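Local coordinates for penicillin binding protein 2X (Streptococcus thermophilus, PDB 5U47) that probably cross-links peptidoglycan strands as a transpeptidase of the cell-division machinery and binds penicillin and other beta-lactams, which inactivate it, at residues 24-36 with 177-191. The protein carries 1 engineered substitution. Residues are numbered along the deposited sequence; the frame is centred on the assembly and turned at random. Where two conformers were deposited one is given.
Sequences TKTIVAAKRGTIY and ERSLNSLLTGTDGEA
R32 reaches across to E177 in helix 175-179 and N181 on the short helix 181-184, its guanidinium bonded to side-chain oxygens of both. NE and NH2 both close on E177 OE1, each 2.9 Å away and almost exactly in the guanidinium plane, making a side-on salt bridge. On the end of the group NH1 and NH2 converge on N181 OD1, both at 3.0 Å and from the same face of the amide. CG stands opposite the backbone N (chi1 -175°), and the chain runs straight from CG to NE before its last torsion (chi4 79°) turns the NH groups toward these acceptors. L184 CB sits over the centre of one guanidinium face, 3.9 Å above the plane, while next in the chain G33 N donates to L184 O at 2.8 Å, almost straight (175°).

Beside this grip, I35 CD1 packs on the carboxylate carbon CD of E177 at 3.7 Å. Farther along, A30 CB rests on G186 CA, and a water links A30 O to G186 N. Beyond, strands 26-28 and 189-191 pair antiparallel; T26 and A191 exchange two backbone bonds, as do V28 and G189, and V28 CG2 touches A191 CB at 3.6 Å.

The second shell sets the acceptors: R142 forms a salt bridge with E177 OE2 and bonds G33 O, while G172 N donates to N181 OD1. Both segments belong to the dimerisation-domain family region of this class B penicillin-binding protein. With arginines on both of its oxygens, E177 probably stays ionised; salt bridge, neutral acceptor and backbone bond join the R32 end, mainly backbone pairing the strand end.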
ATOM      1  N   THR A  24     -18.374  14.263  35.891  1.00 57.18           N
ATOM      2  CA  THR A  24     -17.995  13.145  34.963  1.00 56.21           C
ATOM      3  C   THR A  24     -17.926  13.636  33.497  1.00 53.09           C
ATOM      4  O   THR A  24     -18.875  14.227  32.971  1.00 53.09           O
ATOM      5  CB  THR A  24     -18.937  11.928  35.122  1.00 58.75           C
ATOM      6  OG1 THR A  24     -18.621  10.929  34.138  1.00 59.78           O
ATOM      7  CG2 THR A  24     -20.418  12.341  34.989  1.00 60.12           C
ATOM      8  N   LYS A  25     -16.791  13.381  32.855  1.00 49.64           N
ATOM      9  CA  LYS A  25     -16.536  13.834  31.490  1.00 47.92           C
ATOM     10  C   LYS A  25     -16.923  12.805  30.421  1.00 45.91           C
ATOM     11  O   LYS A  25     -17.055  11.612  30.701  1.00 45.61           O
ATOM     12  CB  LYS A  25     -15.045  14.137  31.331  1.00 47.59           C
ATOM     13  CG  LYS A  25     -14.481  15.194  32.279  1.00 49.57           C
ATOM     14  CD  LYS A  25     -14.936  16.590  31.903  1.00 50.17           C
ATOM     15  CE  LYS A  25     -14.331  17.637  32.821  1.00 51.26           C
ATOM     16  NZ  LYS A  25     -12.836  17.632  32.822  1.00 51.78           N
ATOM     17  N   THR A  26     -17.078  13.299  29.194  1.00 42.83           N
ATOM     18  CA  THR A  26     -17.381  12.487  28.023  1.00 41.40           C
ATOM     19  C   THR A  26     -16.391  12.887  26.940  1.00 40.31           C
ATOM     20  O   THR A  26     -16.171  14.070  26.710  1.00 40.56           O
ATOM     21  CB  THR A  26     -18.802  12.754  27.491  1.00 40.46           C
ATOM     22  OG1 THR A  26     -19.751  12.523  28.533  1.00 40.01           O
ATOM     23  CG2 THR A  26     -19.130  11.862  26.288  1.00 39.82           C
ATOM     24  N   ILE A  27     -15.797  11.895  26.290  1.00 40.28           N
ATOM     25  CA  ILE A  27     -14.849  12.133  25.222  1.00 39.92           C
ATOM     26  C   ILE A  27     -15.539  12.800  24.027  1.00 39.00           C
ATOM     27  O   ILE A  27     -16.694  12.493  23.706  1.00 38.94           O
ATOM     28  CB  ILE A  27     -14.197  10.801  24.767  1.00 41.51           C
ATOM     29  CG1 ILE A  27     -13.364  10.198  25.907  1.00 44.00           C
ATOM     30  CG2 ILE A  27     -13.322  11.004  23.523  1.00 41.75           C
ATOM     31  CD1 ILE A  27     -12.898   8.778  25.645  1.00 44.42           C
ATOM     32  N   VAL A  28     -14.829  13.748  23.416  1.00 37.28           N
ATOM     33  CA  VAL A  28     -15.271  14.423  22.198  1.00 37.28           C
ATOM     34  C   VAL A  28     -14.226  14.019  21.152  1.00 35.05           C
ATOM     35  O   VAL A  28     -13.050  14.383  21.250  1.00 34.07           O
ATOM     36  CB  VAL A  28     -15.354  15.958  22.368  1.00 38.78           C
ATOM     37  CG1 VAL A  28     -15.746  16.639  21.066  1.00 39.46           C
ATOM     38  CG2 VAL A  28     -16.368  16.312  23.435  1.00 40.98           C
ATOM     39  N   ALA A  29     -14.638  13.204  20.193  1.00 34.24           N
ATOM     40  CA  ALA A  29     -13.731  12.726  19.174  1.00 34.38           C
ATOM     41  C   ALA A  29     -13.216  13.875  18.333  1.00 32.26           C
ATOM     42  O   ALA A  29     -13.962  14.770  17.966  1.00 31.92           O
ATOM     43  CB  ALA A  29     -14.427  11.706  18.280  1.00 35.33           C
ATOM     44  N   ALA A  30     -11.929  13.858  18.063  1.00 32.30           N
ATOM     45  CA  ALA A  30     -11.317  14.851  17.202  1.00 32.77           C
ATOM     46  C   ALA A  30     -11.692  14.562  15.743  1.00 32.72           C
ATOM     47  O   ALA A  30     -12.061  13.432  15.388  1.00 30.28           O
ATOM     48  CB  ALA A  30      -9.803  14.798  17.356  1.00 33.99           C
ATOM     49  N   LYS A  31     -11.612  15.590  14.910  1.00 32.25           N
ATOM     50  CA  LYS A  31     -11.809  15.413  13.501  1.00 30.98           C
ATOM     51  C   LYS A  31     -10.668  14.510  12.975  1.00 28.54           C
ATOM     52  O   LYS A  31      -9.486  14.757  13.233  1.00 27.35           O
ATOM     53  CB  LYS A  31     -11.752  16.750  12.784  1.00 35.04           C
ATOM     54  CG  LYS A  31     -11.796  16.619  11.273  1.00 37.83           C
ATOM     55  CD  LYS A  31     -11.591  17.928  10.570  1.00 41.01           C
ATOM     56  CE  LYS A  31     -11.647  17.708   9.070  1.00 43.36           C
ATOM     57  NZ  LYS A  31     -11.309  18.952   8.329  1.00 47.10           N
ATOM     58  N   ARG A  32     -11.037  13.472  12.246  1.00 26.35           N
ATOM     59  CA  ARG A  32     -10.078  12.569  11.658  1.00 25.82           C
ATOM     60  C   ARG A  32      -9.469  13.233  10.428  1.00 25.82           C
ATOM     61  O   ARG A  32     -10.168  13.899   9.655  1.00 26.31           O
ATOM     62  CB  ARG A  32     -10.776  11.266  11.268  1.00 25.49           C
ATOM     63  CG  ARG A  32      -9.862  10.168  10.753  1.00 25.58           C
ATOM     64  CD  ARG A  32     -10.668   8.890  10.539  1.00 25.71           C
ATOM     65  NE  ARG A  32      -9.851   7.769  10.086  1.00 25.41           N
ATOM     66  CZ  ARG A  32      -9.089   7.023  10.880  1.00 25.79           C
ATOM     67  NH1 ARG A  32      -8.995   7.285  12.190  1.00 26.84           N
ATOM     68  NH2 ARG A  32      -8.392   6.028  10.371  1.00 25.00           N
ATOM     69  N   GLY A  33      -8.174  13.016  10.237  1.00 25.11           N
ATOM     70  CA  GLY A  33      -7.460  13.560   9.117  1.00 24.25           C
ATOM     71  C   GLY A  33      -8.044  13.105   7.798  1.00 24.03           C
ATOM     72  O   GLY A  33      -8.691  12.063   7.715  1.00 22.63           O
ATOM     73  N   THR A  34      -7.833  13.927   6.780  1.00 23.99           N
ATOM     74  CA  THR A  34      -8.299  13.643   5.443  1.00 24.01           C
ATOM     75  C   THR A  34      -7.201  12.894   4.714  1.00 23.48           C
ATOM     76  O   THR A  34      -6.022  13.173   4.924  1.00 23.92           O
ATOM     77  CB  THR A  34      -8.612  14.960   4.710  1.00 24.31           C
ATOM     78  OG1 THR A  34      -9.728  15.564   5.330  1.00 25.26           O
ATOM     79  CG2 THR A  34      -8.935  14.748   3.241  1.00 24.64           C
ATOM     80  N   ILE A  35      -7.604  11.963   3.854  1.00 22.84           N
ATOM     81  CA  ILE A  35      -6.688  11.220   2.999  1.00 22.39           C
ATOM     82  C   ILE A  35      -6.879  11.785   1.609  1.00 22.37           C
ATOM     83  O   ILE A  35      -8.024  11.811   1.085  1.00 23.12           O
ATOM     84  CB  ILE A  35      -6.980   9.705   2.996  1.00 22.30           C
ATOM     85  CG1 ILE A  35      -6.805   9.148   4.411  1.00 22.66           C
ATOM     86  CG2 ILE A  35      -6.028   8.985   2.036  1.00 22.26           C
ATOM     87  CD1 ILE A  35      -7.348   7.745   4.602  1.00 23.07           C
ATOM     88  N   TYR A  36      -5.775  12.233   1.025  1.00 21.58           N
ATOM     89  CA  TYR A  36      -5.753  12.842  -0.296  1.00 22.03           C
ATOM     90  C   TYR A  36      -4.934  12.038  -1.297  1.00 21.51           C
ATOM     91  O   TYR A  36      -4.134  11.164  -0.929  1.00 21.61           O
ATOM     92  CB  TYR A  36      -5.071  14.216  -0.212  1.00 22.69           C
ATOM     93  CG  TYR A  36      -5.756  15.288   0.612  1.00 23.33           C
ATOM     94  CD1 TYR A  36      -6.878  15.959   0.128  1.00 23.96           C
ATOM     95  CD2 TYR A  36      -5.245  15.682   1.838  1.00 24.13           C
ATOM     96  CE1 TYR A  36      -7.476  16.974   0.847  1.00 24.94           C
ATOM     97  CE2 TYR A  36      -5.841  16.688   2.580  1.00 25.34           C
ATOM     98  CZ  TYR A  36      -6.957  17.330   2.077  1.00 25.82           C
ATOM     99  OH  TYR A  36      -7.554  18.304   2.802  1.00 27.26           O
ATOM    100  N   GLU A 177      -6.546   3.251   6.324  1.00 22.67           N
ATOM    101  CA  GLU A 177      -7.269   3.831   7.473  1.00 23.44           C
ATOM    102  C   GLU A 177      -6.788   3.210   8.775  1.00 24.26           C
ATOM    103  O   GLU A 177      -6.509   3.933   9.762  1.00 25.72           O
ATOM    104  CB  GLU A 177      -8.776   3.616   7.315  1.00 23.37           C
ATOM    105  CG  GLU A 177      -9.415   4.469   6.230  1.00 22.60           C
ATOM    106  CD  GLU A 177      -9.763   5.899   6.663  1.00 23.40           C
ATOM    107  OE1 GLU A 177      -9.175   6.445   7.627  1.00 23.68           O
ATOM    108  OE2 GLU A 177     -10.660   6.486   6.021  1.00 24.10           O
ATOM    109  N   ARG A 178      -6.662   1.883   8.792  0.50 25.43           N
ATOM    110  CA  ARG A 178      -6.177   1.197   9.990  0.50 26.66           C
ATOM    111  C   ARG A 178      -4.678   1.399  10.161  0.50 25.91           C
ATOM    112  O   ARG A 178      -4.219   1.709  11.254  0.50 25.04           O
ATOM    113  CB  ARG A 178      -6.473  -0.296   9.951  0.50 28.41           C
ATOM    114  CG  ARG A 178      -6.074  -0.999  11.246  0.50 30.67           C
ATOM    115  CD  ARG A 178      -6.303  -2.497  11.203  0.50 32.76           C
ATOM    116  NE  ARG A 178      -6.092  -3.103  12.514  0.50 35.63           N
ATOM    117  CZ  ARG A 178      -6.296  -4.384  12.788  0.50 37.83           C
ATOM    118  NH1 ARG A 178      -6.713  -5.203  11.833  0.50 37.88           N
ATOM    119  NH2 ARG A 178      -6.085  -4.843  14.016  0.50 39.43           N
ATOM    120  N   SER A 179      -3.920   1.241   9.077  1.00 24.99           N
ATOM    121  CA  SER A 179      -2.455   1.372   9.159  1.00 25.95           C
ATOM    122  C   SER A 179      -1.945   2.720   9.699  1.00 25.64           C
ATOM    123  O   SER A 179      -1.027   2.751  10.511  1.00 25.28           O
ATOM    124  CB  SER A 179      -1.809   1.033   7.812  1.00 25.95           C
ATOM    125  OG  SER A 179      -2.109  -0.305   7.445  1.00 27.10           O
ATOM    126  N   LEU A 180      -2.555   3.815   9.257  1.00 25.50           N
ATOM    127  CA  LEU A 180      -2.135   5.168   9.666  1.00 26.37           C
ATOM    128  C   LEU A 180      -3.068   5.763  10.717  1.00 26.66           C
ATOM    129  O   LEU A 180      -3.156   6.988  10.886  1.00 25.20           O
ATOM    130  CB  LEU A 180      -2.090   6.094   8.457  1.00 25.52           C
ATOM    131  CG  LEU A 180      -1.232   5.636   7.280  1.00 27.41           C
ATOM    132  CD1 LEU A 180      -1.038   6.799   6.322  1.00 27.59           C
ATOM    133  CD2 LEU A 180       0.115   5.099   7.697  1.00 29.36           C
ATOM    134  N   ASN A 181      -3.750   4.894  11.439  1.00 27.75           N
ATOM    135  CA  ASN A 181      -4.728   5.342  12.408  1.00 29.26           C
ATOM    136  C   ASN A 181      -4.139   6.302  13.446  1.00 30.73           C
ATOM    137  O   ASN A 181      -4.816   7.233  13.850  1.00 31.11           O
ATOM    138  CB  ASN A 181      -5.352   4.148  13.118  1.00 31.05           C
ATOM    139  CG  ASN A 181      -6.709   4.459  13.669  1.00 33.30           C
ATOM    140  OD1 ASN A 181      -7.651   4.666  12.918  1.00 29.58           O
ATOM    141  ND2 ASN A 181      -6.827   4.471  15.006  1.00 36.13           N
ATOM    142  N   SER A 182      -2.888   6.094  13.851  1.00 32.01           N
ATOM    143  CA  SER A 182      -2.272   6.966  14.857  1.00 35.05           C
ATOM    144  C   SER A 182      -2.136   8.381  14.337  1.00 33.64           C
ATOM    145  O   SER A 182      -2.446   9.324  15.051  1.00 34.57           O
ATOM    146  CB  SER A 182      -0.916   6.442  15.316  1.00 38.24           C
ATOM    147  OG  SER A 182      -1.067   5.197  15.958  1.00 43.41           O
ATOM    148  N   LEU A 183      -1.690   8.532  13.092  1.00 28.49           N
ATOM    149  CA  LEU A 183      -1.564   9.859  12.489  1.00 27.21           C
ATOM    150  C   LEU A 183      -2.923  10.497  12.173  1.00 26.22           C
ATOM    151  O   LEU A 183      -3.145  11.688  12.428  1.00 26.16           O
ATOM    152  CB  LEU A 183      -0.728   9.781  11.203  1.00 27.80           C
ATOM    153  CG  LEU A 183       0.742   9.387  11.393  1.00 27.98           C
ATOM    154  CD1 LEU A 183       1.390   8.998  10.072  1.00 28.00           C
ATOM    155  CD2 LEU A 183       1.477  10.536  12.035  1.00 29.98           C
ATOM    156  N   LEU A 184      -3.841   9.700  11.638  1.00 24.38           N
ATOM    157  CA  LEU A 184      -5.141  10.207  11.216  1.00 24.86           C
ATOM    158  C   LEU A 184      -6.033  10.653  12.368  1.00 25.65           C
ATOM    159  O   LEU A 184      -6.848  11.541  12.190  1.00 23.78           O
ATOM    160  CB  LEU A 184      -5.875   9.156  10.393  1.00 24.54           C
ATOM    161  CG  LEU A 184      -5.300   8.928   8.999  1.00 24.31           C
ATOM    162  CD1 LEU A 184      -5.871   7.655   8.389  1.00 24.35           C
ATOM    163  CD2 LEU A 184      -5.576  10.120   8.101  1.00 24.51           C
ATOM    164  N   THR A 185      -5.859  10.017  13.524  1.00 26.23           N
ATOM    165  CA  THR A 185      -6.669  10.260  14.690  1.00 30.61           C
ATOM    166  C   THR A 185      -6.107  11.423  15.461  1.00 32.44           C
ATOM    167  O   THR A 185      -4.923  11.449  15.805  1.00 36.71           O
ATOM    168  CB  THR A 185      -6.701   9.022  15.608  1.00 32.35           C
ATOM    169  OG1 THR A 185      -7.188   7.905  14.862  1.00 32.70           O
ATOM    170  CG2 THR A 185      -7.606   9.250  16.825  1.00 32.82           C
ATOM    171  N   GLY A 186      -6.951  12.394  15.737  1.00 33.01           N
ATOM    172  CA  GLY A 186      -6.486  13.549  16.477  1.00 35.87           C
ATOM    173  C   GLY A 186      -6.423  13.239  17.965  1.00 36.34           C
ATOM    174  O   GLY A 186      -6.550  12.090  18.383  1.00 38.70           O
ATOM    175  N   THR A 187      -6.215  14.271  18.761  1.00 35.10           N
ATOM    176  CA  THR A 187      -6.212  14.124  20.198  1.00 35.77           C
ATOM    177  C   THR A 187      -7.619  14.465  20.617  1.00 34.37           C
ATOM    178  O   THR A 187      -8.135  15.551  20.322  1.00 32.08           O
ATOM    179  CB  THR A 187      -5.177  15.055  20.852  1.00 37.32           C
ATOM    180  OG1 THR A 187      -3.887  14.741  20.308  1.00 36.64           O
ATOM    181  CG2 THR A 187      -5.155  14.890  22.389  1.00 37.58           C
ATOM    182  N   ASP A 188      -8.252  13.530  21.296  1.00 35.90           N
ATOM    183  CA  ASP A 188      -9.614  13.733  21.733  1.00 37.49           C
ATOM    184  C   ASP A 188      -9.810  14.925  22.673  1.00 37.57           C
ATOM    185  O   ASP A 188      -8.903  15.336  23.393  1.00 35.68           O
ATOM    186  CB  ASP A 188     -10.140  12.476  22.405  1.00 41.04           C
ATOM    187  CG  ASP A 188     -10.365  11.342  21.428  1.00 42.51           C
ATOM    188  OD1 ASP A 188     -10.525  11.593  20.195  1.00 46.66           O
ATOM    189  OD2 ASP A 188     -10.399  10.186  21.898  1.00 47.17           O
ATOM    190  N   GLY A 189     -11.012  15.491  22.588  1.00 36.28           N
ATOM    191  CA  GLY A 189     -11.441  16.592  23.422  1.00 38.35           C
ATOM    192  C   GLY A 189     -12.220  16.030  24.593  1.00 38.80           C
ATOM    193  O   GLY A 189     -12.278  14.820  24.782  1.00 38.65           O
ATOM    194  N   GLU A 190     -12.855  16.906  25.354  1.00 39.59           N
ATOM    195  CA  GLU A 190     -13.572  16.492  26.533  1.00 40.77           C
ATOM    196  C   GLU A 190     -14.735  17.450  26.726  1.00 38.41           C
ATOM    197  O   GLU A 190     -14.618  18.636  26.411  1.00 36.89           O
ATOM    198  CB  GLU A 190     -12.617  16.583  27.729  1.00 46.43           C
ATOM    199  CG  GLU A 190     -12.877  15.597  28.849  1.00 51.92           C
ATOM    200  CD  GLU A 190     -12.380  14.190  28.541  1.00 54.53           C
ATOM    201  OE1 GLU A 190     -12.927  13.222  29.115  1.00 61.78           O
ATOM    202  OE2 GLU A 190     -11.438  14.035  27.742  1.00 55.45           O
ATOM    203  N   ALA A 191     -15.857  16.942  27.214  1.00 36.67           N
ATOM    204  CA  ALA A 191     -17.004  17.791  27.488  1.00 38.56           C
ATOM    205  C   ALA A 191     -17.817  17.266  28.656  1.00 38.52           C
ATOM    206  O   ALA A 191     -17.736  16.088  29.024  1.00 38.53           O
ATOM    207  CB  ALA A 191     -17.886  17.908  26.260  1.00 39.38           C
TER
HETATM  208  O   HOH W   1     -20.408  14.383  30.490  1.00 41.24           O
HETATM  209  O   HOH W   2     -13.848  10.867  29.785  0.60 45.66           O
HETATM  210  O   HOH W   3      -9.951  11.564  15.198  1.00 29.65           O